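Local atomic coordinates of CalG4 (Micromonospora echinospora, PDB entry 3IA7), a protein that is a GT-B-fold protein with two domains, each built on a parallel beta-sheet flanked by helices. Residues Arg129-Phe134 and Thr189-Pro194; Glu138-Phe143 and Phe197-Glu202; Asp183-Leu188 and Asp205-Phe210; Val211-Thr216 and Arg378-Ser383. All coordinates share one frame; numbering follows the deposited sequence.

Contact 1. Residues Arg129-Phe134 and Thr189-Pro194; sequences RLTGGF and TIVFLP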
loop_
_atom_site.group_PDB
_atom_site.type_symbol
_atom_site.label_atom_id
_atom_site.label_comp_id
_atom_site.label_asym_id
_atom_site.label_seq_id
_atom_site.Cartn_x
_atom_site.Cartn_y
_atom_site.Cartn_z
ATOM N N ARG A 129 7.283 -10.925 19.261
ATOM C CA ARG A 129 5.878 -11.144 19.052
ATOM C C ARG A 129 5.277 -10.025 18.145
ATOM O O ARG A 129 5.566 -8.821 18.330
ATOM C CB ARG A 129 5.137 -11.158 20.397
ATOM C CG ARG A 129 3.603 -11.331 20.212
ATOM C CD ARG A 129 2.887 -11.499 21.600
ATOM N NE ARG A 129 3.432 -12.683 22.319
ATOM C CZ ARG A 129 2.794 -13.357 23.268
ATOM N NH1 ARG A 129 1.577 -12.973 23.651
ATOM N NH2 ARG A 129 3.359 -14.444 23.805
ATOM N N LEU A 130 4.371 -10.421 17.274
ATOM C CA LEU A 130 3.568 -9.459 16.509
ATOM C C LEU A 130 2.108 -9.556 16.832
ATOM O O LEU A 130 1.560 -10.657 16.998
ATOM C CB LEU A 130 3.686 -9.748 15.001
ATOM C CG LEU A 130 5.043 -9.833 14.311
ATOM C CD1 LEU A 130 4.819 -10.126 12.719
ATOM C CD2 LEU A 130 5.996 -8.580 14.554
ATOM N N THR A 131 1.431 -8.409 16.832
ATOM C CA THR A 131 -0.042 -8.471 16.885
ATOM C C THR A 131 -0.694 -7.334 16.125
ATOM O O THR A 131 -0.264 -6.190 16.225
ATOM C CB THR A 131 -0.626 -8.585 18.365
ATOM O OG1 THR A 131 -2.056 -8.641 18.307
ATOM C CG2 THR A 131 -0.169 -7.423 19.270
ATOM N N GLY A 132 -1.754 -7.682 15.395
ATOM C CA GLY A 132 -2.648 -6.739 14.732
ATOM C C GLY A 132 -3.799 -6.354 15.657
ATOM O O GLY A 132 -4.650 -5.604 15.234
ATOM N N GLY A 133 -3.856 -6.900 16.877
ATOM C CA GLY A 133 -4.983 -6.595 17.846
ATOM C C GLY A 133 -4.376 -5.977 19.102
ATOM O O GLY A 133 -3.188 -5.660 19.099
ATOM N N PHE A 134 -5.161 -5.820 20.172
ATOM C CA PHE A 134 -4.673 -5.204 21.395
ATOM C C PHE A 134 -3.588 -6.060 22.013
ATOM O O PHE A 134 -3.679 -7.303 22.042
ATOM C CB PHE A 134 -5.828 -5.015 22.401
ATOM C CG PHE A 134 -6.938 -4.151 21.878
ATOM C CD1 PHE A 134 -6.634 -2.989 21.153
ATOM C CD2 PHE A 134 -8.265 -4.482 22.085
ATOM C CE1 PHE A 134 -7.641 -2.155 20.643
ATOM C CE2 PHE A 134 -9.304 -3.628 21.589
ATOM C CZ PHE A 134 -8.971 -2.469 20.860
ATOM N N THR A 189 7.436 -6.831 21.544
ATOM C CA THR A 189 6.146 -7.021 20.918
ATOM C C THR A 189 5.879 -5.807 20.024
ATOM O O THR A 189 5.913 -4.665 20.516
ATOM C CB THR A 189 5.011 -7.160 21.980
ATOM O OG1 THR A 189 5.284 -8.310 22.843
ATOM C CG2 THR A 189 3.657 -7.424 21.252
ATOM N N ILE A 190 5.637 -6.071 18.739
ATOM C CA ILE A 190 5.313 -5.076 17.760
ATOM C C ILE A 190 3.798 -5.134 17.589
ATOM O O ILE A 190 3.212 -6.163 17.189
ATOM C CB ILE A 190 6.027 -5.313 16.369
ATOM C CG1 ILE A 190 7.551 -5.575 16.533
ATOM C CG2 ILE A 190 5.654 -4.152 15.329
ATOM C CD1 ILE A 190 8.364 -4.413 16.934
ATOM N N VAL A 191 3.157 -4.022 17.925
ATOM C CA VAL A 191 1.720 -3.943 17.896
ATOM C C VAL A 191 1.330 -3.015 16.757
ATOM O O VAL A 191 1.761 -1.831 16.742
ATOM C CB VAL A 191 1.204 -3.342 19.242
ATOM C CG1 VAL A 191 -0.300 -3.238 19.196
ATOM C CG2 VAL A 191 1.636 -4.202 20.435
ATOM N N PHE A 192 0.515 -3.489 15.817
ATOM C CA PHE A 192 0.212 -2.702 14.594
ATOM C C PHE A 192 -0.955 -1.749 14.795
ATOM O O PHE A 192 -1.916 -1.697 13.986
ATOM C CB PHE A 192 -0.012 -3.673 13.419
ATOM C CG PHE A 192 1.242 -4.467 13.078
ATOM C CD1 PHE A 192 2.404 -3.815 12.658
ATOM C CD2 PHE A 192 1.231 -5.859 13.162
ATOM C CE1 PHE A 192 3.579 -4.537 12.352
ATOM C CE2 PHE A 192 2.407 -6.599 12.835
ATOM C CZ PHE A 192 3.577 -5.932 12.468
ATOM N N LEU A 193 -0.919 -1.040 15.928
ATOM C CA LEU A 193 -1.977 -0.098 16.319
ATOM C C LEU A 193 -1.298 1.164 16.803
ATOM O O LEU A 193 -0.155 1.094 17.252
ATOM C CB LEU A 193 -2.800 -0.585 17.529
ATOM C CG LEU A 193 -3.411 -2.003 17.456
ATOM C CD1 LEU A 193 -4.155 -2.249 18.728
ATOM C CD2 LEU A 193 -4.372 -2.187 16.360
ATOM N N PRO A 194 -1.991 2.291 16.700
ATOM C CA PRO A 194 -1.455 3.473 17.383
ATOM C C PRO A 194 -1.663 3.309 18.870
ATOM O O PRO A 194 -2.667 2.729 19.320
ATOM C CB PRO A 194 -2.261 4.632 16.785
ATOM C CG PRO A 194 -3.608 4.046 16.452
ATOM C CD PRO A 194 -3.240 2.582 15.968
#
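L130 and I190 lie side by side on two neighbouring parallel strands, 129-131 and 189-191. The axes of these short strands approach to 4.6 Å and run at 14° to each other.

Three backbone hydrogen bonds zip the strands together. I190 N donates to R129 O and I190 O accepts from T131 N, so I190 bonds to the residues before and after L130. F192 N then donates to T131 O at 2.8 Å, which carries the pairing one residue past the strand. Weaker CA-H...O contacts run alongside, such as T189 CA to R129 O at 3.2 Å.

Side chains pair on both faces of the sheet. On one face L130 CD2 meets I190 CB at 3.7 Å, and L130 CB touches F192 CE2. On the other face T131 CG2 meets V191 CG2 at 3.9 Å, beside the R129 and T189 pair. Past the strands L193 CD1 comes to 3.5 Å from F134 CD1, and the two side chains cross at about a right angle.

One polar side chain shapes the turn. T131 OG1 is anti to the backbone N (chi1 -180°) and accepts from G133 N at 2.9 Å, which makes an ST turn. F192 is the centre of an inverse gamma turn.

R129 NE bonds to Y108 OH in the adjoining strand 105-109. Helix 15-30 covers L130 and F192, and helix 307-315 packs on L193. Strand 189-191 has 127-131 on one side and 208-210 on the other.

Contact 2. Residues Glu138-Phe143 and Phe197-Glu202; sequences EHYSLF and FQPFAE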
loop_
_atom_site.group_PDB
_atom_site.type_symbol
_atom_site.label_atom_id
_atom_site.label_comp_id
_atom_site.label_asym_id
_atom_site.label_seq_id
_atom_site.Cartn_x
_atom_site.Cartn_y
_atom_site.Cartn_z
ATOM N N GLU A 138 -0.293 -7.537 32.389
ATOM C CA GLU A 138 -1.001 -7.862 33.645
ATOM C C GLU A 138 -2.239 -6.992 33.903
ATOM O O GLU A 138 -3.076 -7.332 34.745
ATOM C CB GLU A 138 -0.034 -7.838 34.823
ATOM C CG GLU A 138 0.387 -6.437 35.220
ATOM C CD GLU A 138 1.628 -5.906 34.473
ATOM O OE1 GLU A 138 1.959 -6.369 33.334
ATOM O OE2 GLU A 138 2.272 -4.986 35.071
ATOM N N HIS A 139 -2.357 -5.872 33.191
ATOM C CA HIS A 139 -3.463 -4.940 33.364
ATOM C C HIS A 139 -4.644 -5.199 32.471
ATOM O O HIS A 139 -5.787 -4.823 32.807
ATOM C CB HIS A 139 -2.965 -3.495 33.173
ATOM C CG HIS A 139 -2.004 -3.088 34.229
ATOM N ND1 HIS A 139 -0.650 -3.303 34.115
ATOM C CD2 HIS A 139 -2.210 -2.615 35.479
ATOM C CE1 HIS A 139 -0.051 -2.899 35.220
ATOM N NE2 HIS A 139 -0.976 -2.505 36.072
ATOM N N TYR A 140 -4.371 -5.808 31.323
ATOM C CA TYR A 140 -5.360 -5.917 30.252
ATOM C C TYR A 140 -5.070 -7.061 29.321
ATOM O O TYR A 140 -3.936 -7.275 28.888
ATOM C CB TYR A 140 -5.465 -4.627 29.413
ATOM C CG TYR A 140 -6.458 -4.768 28.275
ATOM C CD1 TYR A 140 -7.838 -4.673 28.504
ATOM C CD2 TYR A 140 -6.021 -5.015 26.975
ATOM C CE1 TYR A 140 -8.742 -4.836 27.487
ATOM C CE2 TYR A 140 -6.929 -5.165 25.942
ATOM C CZ TYR A 140 -8.295 -5.081 26.225
ATOM O OH TYR A 140 -9.199 -5.218 25.212
ATOM N N SER A 141 -6.120 -7.817 29.024
ATOM C CA SER A 141 -6.011 -8.876 28.062
ATOM C C SER A 141 -7.382 -8.965 27.394
ATOM O O SER A 141 -8.381 -9.241 28.045
ATOM C CB SER A 141 -5.624 -10.203 28.728
ATOM O OG SER A 141 -5.669 -11.228 27.731
ATOM N N LEU A 142 -7.429 -8.671 26.104
ATOM C CA LEU A 142 -8.704 -8.726 25.386
ATOM C C LEU A 142 -9.323 -10.128 25.506
ATOM O O LEU A 142 -10.520 -10.252 25.758
ATOM C CB LEU A 142 -8.513 -8.361 23.913
ATOM C CG LEU A 142 -9.637 -8.713 22.956
ATOM C CD1 LEU A 142 -10.928 -7.968 23.369
ATOM C CD2 LEU A 142 -9.213 -8.411 21.540
ATOM N N PHE A 143 -8.506 -11.165 25.313
ATOM C CA PHE A 143 -9.020 -12.531 25.371
ATOM C C PHE A 143 -9.646 -12.892 26.732
ATOM O O PHE A 143 -10.760 -13.441 26.811
ATOM C CB PHE A 143 -7.918 -13.503 24.979
ATOM C CG PHE A 143 -7.632 -13.493 23.499
ATOM C CD1 PHE A 143 -8.539 -14.050 22.605
ATOM C CD2 PHE A 143 -6.463 -12.912 23.000
ATOM C CE1 PHE A 143 -8.285 -14.043 21.238
ATOM C CE2 PHE A 143 -6.198 -12.907 21.636
ATOM C CZ PHE A 143 -7.118 -13.474 20.757
ATOM N N PHE A 197 -4.982 3.887 20.716
ATOM C CA PHE A 197 -6.114 2.988 20.470
ATOM C C PHE A 197 -6.025 1.801 21.455
ATOM O O PHE A 197 -7.014 1.089 21.679
ATOM C CB PHE A 197 -6.088 2.453 19.027
ATOM C CG PHE A 197 -7.390 1.812 18.586
ATOM C CD1 PHE A 197 -8.570 2.558 18.589
ATOM C CD2 PHE A 197 -7.418 0.500 18.137
ATOM C CE1 PHE A 197 -9.819 1.984 18.167
ATOM C CE2 PHE A 197 -8.660 -0.087 17.678
ATOM C CZ PHE A 197 -9.852 0.693 17.703
ATOM N N GLN A 198 -4.857 1.602 22.071
ATOM C CA GLN A 198 -4.668 0.512 23.030
ATOM C C GLN A 198 -5.317 0.757 24.433
ATOM O O GLN A 198 -4.951 1.733 25.160
ATOM C CB GLN A 198 -3.157 0.271 23.219
ATOM C CG GLN A 198 -2.814 -0.674 24.352
ATOM C CD GLN A 198 -3.119 -2.144 24.007
ATOM O OE1 GLN A 198 -2.872 -2.584 22.877
ATOM N NE2 GLN A 198 -3.598 -2.929 25.001
ATOM N N PRO A 199 -6.205 -0.167 24.880
ATOM C CA PRO A 199 -6.714 -0.077 26.284
ATOM C C PRO A 199 -5.557 -0.146 27.303
ATOM O O PRO A 199 -4.630 -0.952 27.092
ATOM C CB PRO A 199 -7.632 -1.327 26.423
ATOM C CG PRO A 199 -8.011 -1.715 24.993
ATOM C CD PRO A 199 -6.775 -1.320 24.142
ATOM N N PHE A 200 -5.584 0.683 28.364
ATOM C CA PHE A 200 -4.490 0.714 29.391
ATOM C C PHE A 200 -3.071 0.960 28.805
ATOM O O PHE A 200 -2.083 0.453 29.358
ATOM C CB PHE A 200 -4.475 -0.601 30.218
ATOM C CG PHE A 200 -5.756 -0.857 30.958
ATOM C CD1 PHE A 200 -5.921 -0.423 32.282
ATOM C CD2 PHE A 200 -6.818 -1.501 30.333
ATOM C CE1 PHE A 200 -7.130 -0.644 32.969
ATOM C CE2 PHE A 200 -8.038 -1.719 31.015
ATOM C CZ PHE A 200 -8.193 -1.297 32.322
ATOM N N ALA A 201 -3.004 1.738 27.719
ATOM C CA ALA A 201 -1.798 2.041 26.995
ATOM C C ALA A 201 -0.636 2.482 27.926
ATOM O O ALA A 201 0.487 2.050 27.737
ATOM C CB ALA A 201 -2.087 3.153 25.887
ATOM N N GLU A 202 -0.929 3.304 28.945
ATOM C CA GLU A 202 0.103 3.838 29.871
ATOM C C GLU A 202 0.858 2.771 30.663
ATOM O O GLU A 202 1.933 3.047 31.199
ATOM C CB GLU A 202 -0.482 4.899 30.827
ATOM C CG GLU A 202 -1.389 4.340 31.927
ATOM C CD GLU A 202 -2.041 5.439 32.740
ATOM O OE1 GLU A 202 -2.341 6.508 32.182
ATOM O OE2 GLU A 202 -2.276 5.226 33.921
#
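Y140 lays its ring on P199. The Y140 side chain has CG anti to the backbone N (chi1 178°), which swings the ring out toward the 197-202 loop. P199 CB sits 3.7 Å from the centroid of the Y140 ring, only 6° off the normal, so this is a CH-pi contact over the face. P199 CG reaches farther along the ring and meets Y140 CZ at 3.6 Å. The opposite face of the ring carries L142 N, offset toward the rim, so the ring is held between the proline and its own chain.

F200 approaches the CB end of Y140. Its CD2 touches Y140 CB at 3.5 Å. The two ring planes are near parallel, 24° apart, but slid so far that they barely overlap. H139 O lies over the centre of one face of F200.

The Q198 chain bends at chi2, and its NE2 comes to 3.8 Å from Y140 CD2. That amide is fixed at both ends: NE2 donates to P199 O at 3.1 Å, and OE1 accepts from A135 N.

P199 and F200 are the two central residues of a type II beta turn from Q198 to A201. The positive phi of F200 suits the third place of such a turn, and proline is common in the second.

Contact 3. Residues Asp183-Leu188 and Asp205-Phe210; sequences DEIEGL and DERFAF
An Asx turn and a type I beta turn, both starting at D205, lead into the outermost strand 208-210 and set R207 against I185 of the facing loop. The guanidinium group of R207 lies flat on I185. I185 CG2 stands over the centre of one face, 3.5 Å from R207 CZ, and CD1 of the same isoleucine is near NH2. The two side chains cross at about a right angle. I185 CG2 also reaches F208 CZ at 3.6 Å.

D205 fixes the rotation of the guanidinium through a salt bridge. R207 grips the D205 carboxylate side-on: R207 NE gives a straight, in-plane bond to the syn lone pair of D205 OD1 at 3.0 Å, and NH2 bonds OD2 at 2.9 Å, tilted 28° from the guanidinium plane. R207 N also donates to OD1, from above the carboxylate, and closes the Asx turn. The bend of R207 at chi3 (-67°) turns its head back to this partner.

The shaft of R207 runs along the 183-188 backbone, with CG 3.4 Å from G187 O. Two waters complete the join. One accepts from R207 NH1 and donates to I185 O. The other donates to E186 O and to R207 O, 3.0 Å from the latter, and sits over the face of the F208 ring.

Next to this, E186 OE2 accepts from G187 N at 2.9 Å, and its OE1 bonds Y108 OH. The Asx turn thus coincides with a type I turn just before strand 208-210, at the edge of the parallel sheet of a Rossmann-like domain, as in the GT-B fold.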
loop_
_atom_site.group_PDB
_atom_site.type_symbol
_atom_site.label_atom_id
_atom_site.label_comp_id
_atom_site.label_asym_id
_atom_site.label_seq_id
_atom_site.Cartn_x
_atom_site.Cartn_y
_atom_site.Cartn_z
ATOM N N ASP A 183 0.404 -16.283 29.735
ATOM C CA ASP A 183 0.499 -14.831 30.036
ATOM C C ASP A 183 1.884 -14.199 29.983
ATOM O O ASP A 183 1.996 -12.993 30.160
ATOM C CB ASP A 183 -0.138 -14.503 31.413
ATOM C CG ASP A 183 -1.617 -14.728 31.419
ATOM O OD1 ASP A 183 -2.211 -14.693 30.321
ATOM O OD2 ASP A 183 -2.184 -14.988 32.514
ATOM N N GLU A 184 2.953 -14.973 29.740
ATOM C CA GLU A 184 4.282 -14.383 29.732
ATOM C C GLU A 184 4.458 -13.381 28.599
ATOM O O GLU A 184 3.957 -13.599 27.502
ATOM C CB GLU A 184 5.356 -15.462 29.624
ATOM C CG GLU A 184 5.445 -16.232 30.928
ATOM C CD GLU A 184 6.556 -17.241 30.893
ATOM O OE1 GLU A 184 6.448 -18.197 30.137
ATOM O OE2 GLU A 184 7.516 -17.082 31.650
ATOM N N ILE A 185 5.216 -12.326 28.868
ATOM C CA ILE A 185 5.428 -11.197 27.924
ATOM C C ILE A 185 6.716 -11.417 27.133
ATOM O O ILE A 185 7.768 -11.754 27.702
ATOM C CB ILE A 185 5.479 -9.866 28.719
ATOM C CG1 ILE A 185 4.103 -9.653 29.391
ATOM C CG2 ILE A 185 5.986 -8.671 27.831
ATOM C CD1 ILE A 185 3.944 -8.358 30.222
ATOM N N GLU A 186 6.630 -11.255 25.825
ATOM C CA GLU A 186 7.785 -11.397 24.928
ATOM C C GLU A 186 8.849 -10.309 25.128
ATOM O O GLU A 186 8.540 -9.237 25.635
ATOM C CB GLU A 186 7.322 -11.422 23.454
ATOM C CG GLU A 186 8.393 -12.047 22.529
ATOM C CD GLU A 186 8.986 -13.351 23.110
ATOM O OE1 GLU A 186 8.333 -14.408 23.023
ATOM O OE2 GLU A 186 10.078 -13.307 23.717
ATOM N N GLY A 187 10.107 -10.610 24.806
ATOM C CA GLY A 187 11.196 -9.602 24.936
ATOM C C GLY A 187 10.903 -8.326 24.123
ATOM O O GLY A 187 11.309 -7.218 24.511
ATOM N N LEU A 188 10.216 -8.499 22.988
ATOM C CA LEU A 188 9.730 -7.391 22.128
ATOM C C LEU A 188 8.386 -7.770 21.501
ATOM O O LEU A 188 8.198 -8.899 21.010
ATOM C CB LEU A 188 10.745 -7.021 20.995
ATOM C CG LEU A 188 10.274 -5.945 19.972
ATOM C CD1 LEU A 188 10.134 -4.545 20.681
ATOM C CD2 LEU A 188 11.190 -5.892 18.714
ATOM N N ASP A 205 5.116 -1.246 28.994
ATOM C CA ASP A 205 6.493 -0.796 29.068
ATOM C C ASP A 205 7.218 -0.781 27.718
ATOM O O ASP A 205 6.623 -1.082 26.686
ATOM C CB ASP A 205 7.299 -1.515 30.176
ATOM C CG ASP A 205 7.486 -2.990 29.923
ATOM O OD1 ASP A 205 7.437 -3.455 28.759
ATOM O OD2 ASP A 205 7.681 -3.730 30.915
ATOM N N GLU A 206 8.526 -0.515 27.751
ATOM C CA GLU A 206 9.281 -0.321 26.521
ATOM C C GLU A 206 9.416 -1.600 25.673
ATOM O O GLU A 206 9.806 -1.480 24.527
ATOM C CB GLU A 206 10.678 0.283 26.789
ATOM C CG GLU A 206 11.511 -0.560 27.726
ATOM C CD GLU A 206 10.999 -0.460 29.174
ATOM O OE1 GLU A 206 10.305 0.543 29.507
ATOM O OE2 GLU A 206 11.243 -1.405 29.955
ATOM N N ARG A 207 9.076 -2.775 26.213
ATOM C CA ARG A 207 8.982 -4.021 25.408
ATOM C C ARG A 207 7.835 -4.016 24.388
ATOM O O ARG A 207 7.716 -4.927 23.566
ATOM C CB ARG A 207 8.848 -5.230 26.304
ATOM C CG ARG A 207 10.076 -5.518 27.231
ATOM C CD ARG A 207 9.674 -6.650 28.142
ATOM N NE ARG A 207 8.611 -6.242 29.072
ATOM C CZ ARG A 207 8.135 -7.020 30.042
ATOM N NH1 ARG A 207 8.611 -8.240 30.179
ATOM N NH2 ARG A 207 7.178 -6.590 30.858
ATOM N N PHE A 208 6.956 -3.028 24.438
ATOM C CA PHE A 208 5.844 -2.952 23.468
ATOM C C PHE A 208 6.081 -1.752 22.548
ATOM O O PHE A 208 6.183 -0.620 23.034
ATOM C CB PHE A 208 4.495 -2.822 24.179
ATOM C CG PHE A 208 4.142 -4.029 25.022
ATOM C CD1 PHE A 208 3.332 -5.039 24.496
ATOM C CD2 PHE A 208 4.682 -4.187 26.294
ATOM C CE1 PHE A 208 2.996 -6.176 25.264
ATOM C CE2 PHE A 208 4.408 -5.337 27.065
ATOM C CZ PHE A 208 3.533 -6.328 26.551
ATOM N N ALA A 209 6.209 -1.998 21.251
ATOM C CA ALA A 209 6.267 -0.888 20.289
ATOM C C ALA A 209 4.922 -0.730 19.521
ATOM O O ALA A 209 4.495 -1.626 18.770
ATOM C CB ALA A 209 7.438 -1.074 19.313
ATOM N N PHE A 210 4.260 0.403 19.715
ATOM C CA PHE A 210 2.938 0.645 19.006
ATOM C C PHE A 210 3.228 1.345 17.668
ATOM O O PHE A 210 3.364 2.588 17.599
ATOM C CB PHE A 210 1.961 1.430 19.905
ATOM C CG PHE A 210 1.590 0.666 21.163
ATOM C CD1 PHE A 210 0.477 -0.202 21.149
ATOM C CD2 PHE A 210 2.405 0.729 22.292
ATOM C CE1 PHE A 210 0.145 -0.967 22.309
ATOM C CE2 PHE A 210 2.109 -0.031 23.483
ATOM C CZ PHE A 210 0.976 -0.898 23.464
HETATM O O HOH W 1 10.121 -10.343 28.693
HETATM O O HOH W 2 6.643 -7.423 24.820
#

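Contact 4. Residues Val211-Thr216 and Arg378-Ser383; sequences VGPTLT and RDILSS
S383 lies against the backbone of V211 and G212, and its side chain can be followed atom by atom. S383 CB comes first. It is pressed on the peptide between the two residues, 3.2 Å from V211 O and 3.6 Å from G212 N. The chain then turns with OG anti to the carbonyl carbon (chi1 -69°). This brings OG back over the helix end, where it donates to D379 O at 2.8 Å, from above the carbonyl plane. S382 OG binds the same oxygen from the opposite face at 3.0 Å, so D379 O is gripped by two hydroxyls. P194 CB also lies near S383 OG.

G212 is extended with a positive phi (77°), and its CA, which carries no side chain, faces S383. V211 CA adds a weak CA-H...O contact to S383 O.

One turn earlier, I380 makes the apolar part. Its CG2 meets P213 CG at 3.8 Å and L215 CD1 at 3.9 Å. The isoleucine and proline cross at about a right angle.

L215 also packs on R30 of the second subunit. Segment 211-216 leaves the first sheet at strand 208-210 and heads for strand 233-237 of the second. Its packing on the end of helix 367-381 is consistent with the linker between the two domains of a GT-B fold.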
loop_
_atom_site.group_PDB
_atom_site.type_symbol
_atom_site.label_atom_id
_atom_site.label_comp_id
_atom_site.label_asym_id
_atom_site.label_seq_id
_atom_site.Cartn_x
_atom_site.Cartn_y
_atom_site.Cartn_z
ATOM N N VAL A 211 3.416 0.547 16.622
ATOM C CA VAL A 211 3.900 1.079 15.328
ATOM C C VAL A 211 2.795 1.521 14.369
ATOM O O VAL A 211 3.044 2.114 13.311
ATOM C CB VAL A 211 4.946 0.122 14.631
ATOM C CG1 VAL A 211 6.170 -0.154 15.587
ATOM C CG2 VAL A 211 4.213 -1.164 14.132
ATOM N N GLY A 212 1.560 1.245 14.729
ATOM C CA GLY A 212 0.424 1.583 13.874
ATOM C C GLY A 212 0.185 0.640 12.662
ATOM O O GLY A 212 0.992 -0.318 12.450
ATOM N N PRO A 213 -0.870 0.907 11.856
ATOM C CA PRO A 213 -1.211 0.091 10.664
ATOM C C PRO A 213 -0.175 0.312 9.566
ATOM O O PRO A 213 0.565 1.305 9.610
ATOM C CB PRO A 213 -2.607 0.609 10.257
ATOM C CG PRO A 213 -2.695 1.991 10.802
ATOM C CD PRO A 213 -1.797 2.045 12.028
ATOM N N THR A 214 -0.014 -0.633 8.639
ATOM C CA THR A 214 0.918 -0.362 7.540
ATOM C C THR A 214 0.030 0.530 6.681
ATOM O O THR A 214 -1.157 0.255 6.536
ATOM C CB THR A 214 1.470 -1.642 6.799
ATOM O OG1 THR A 214 2.539 -2.246 7.558
ATOM C CG2 THR A 214 2.032 -1.274 5.435
ATOM N N LEU A 215 0.558 1.656 6.220
ATOM C CA LEU A 215 -0.343 2.645 5.669
ATOM C C LEU A 215 -0.756 2.304 4.241
ATOM O O LEU A 215 -0.337 1.291 3.681
ATOM C CB LEU A 215 0.143 4.099 5.883
ATOM C CG LEU A 215 -0.336 4.827 7.167
ATOM C CD1 LEU A 215 -1.713 4.407 7.633
ATOM C CD2 LEU A 215 0.643 4.764 8.338
ATOM N N THR A 216 -1.614 3.145 3.690
ATOM C CA THR A 216 -2.398 2.821 2.511
ATOM C C THR A 216 -1.992 3.764 1.357
ATOM O O THR A 216 -1.288 4.749 1.589
ATOM C CB THR A 216 -3.854 2.955 2.922
ATOM O OG1 THR A 216 -4.735 2.824 1.795
ATOM C CG2 THR A 216 -4.072 4.294 3.675
ATOM N N ARG A 378 -3.666 11.818 13.556
ATOM C CA ARG A 378 -2.311 12.290 13.882
ATOM C C ARG A 378 -1.524 11.207 14.637
ATOM O O ARG A 378 -0.353 10.998 14.299
ATOM C CB ARG A 378 -2.365 13.671 14.584
ATOM C CG ARG A 378 -2.803 14.857 13.601
ATOM C CD ARG A 378 -2.028 14.814 12.222
ATOM N NE ARG A 378 -2.879 15.052 11.024
ATOM C CZ ARG A 378 -2.440 15.261 9.774
ATOM N NH1 ARG A 378 -1.141 15.298 9.500
ATOM N NH2 ARG A 378 -3.309 15.473 8.784
ATOM N N ASP A 379 -2.172 10.525 15.594
ATOM C CA ASP A 379 -1.552 9.401 16.320
ATOM C C ASP A 379 -1.049 8.350 15.340
ATOM O O ASP A 379 0.140 7.990 15.374
ATOM C CB ASP A 379 -2.523 8.790 17.335
ATOM C CG ASP A 379 -2.833 9.728 18.472
ATOM O OD1 ASP A 379 -2.197 10.795 18.603
ATOM O OD2 ASP A 379 -3.729 9.401 19.256
ATOM N N ILE A 380 -1.925 7.938 14.419
ATOM C CA ILE A 380 -1.587 6.924 13.425
ATOM C C ILE A 380 -0.436 7.381 12.540
ATOM O O ILE A 380 0.506 6.605 12.277
ATOM C CB ILE A 380 -2.816 6.556 12.553
ATOM C CG1 ILE A 380 -3.861 5.807 13.431
ATOM C CG2 ILE A 380 -2.390 5.706 11.258
ATOM C CD1 ILE A 380 -5.266 5.739 12.766
ATOM N N LEU A 381 -0.520 8.620 12.063
ATOM C CA LEU A 381 0.521 9.143 11.195
ATOM C C LEU A 381 1.867 9.175 11.919
ATOM O O LEU A 381 2.902 8.881 11.321
ATOM C CB LEU A 381 0.155 10.499 10.592
ATOM C CG LEU A 381 1.362 11.262 9.979
ATOM C CD1 LEU A 381 1.748 10.671 8.605
ATOM C CD2 LEU A 381 1.180 12.801 9.943
ATOM N N SER A 382 1.858 9.451 13.207
ATOM C CA SER A 382 3.104 9.521 13.961
ATOM C C SER A 382 3.574 8.166 14.538
ATOM O O SER A 382 4.575 8.121 15.227
ATOM C CB SER A 382 2.977 10.608 15.047
ATOM O OG SER A 382 2.219 10.083 16.096
ATOM N N SER A 383 2.882 7.058 14.246
ATOM C CA SER A 383 3.149 5.785 14.937
ATOM C C SER A 383 4.458 5.099 14.472
ATOM O O SER A 383 5.061 4.364 15.258
ATOM C CB SER A 383 1.958 4.797 14.765
ATOM O OG SER A 383 0.873 5.320 15.511
#

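Overall arrangement
Contact 1 lies nearest the middle, in the seven-stranded sheet, with its centre about 9 Å from the centre of the chain. The centres of contacts 2, 3 and 4 are about 12, 10 and 12 Å from it. Contact 3 shares the sheet, since strands 189-191 and 208-210 are neighbours: T189 O lies 2.8 Å from A209 N. Contact 2 touches contact 1 through F134. Along the chain contacts 1, 2 and 3 interlock, their segments alternating, whereas contact 4 opens only after them. Contacts 1 to 3 build the 208-210 side of the first sheet and its loops, and contact 4 joins the chain leaving that sheet to helix 367-381.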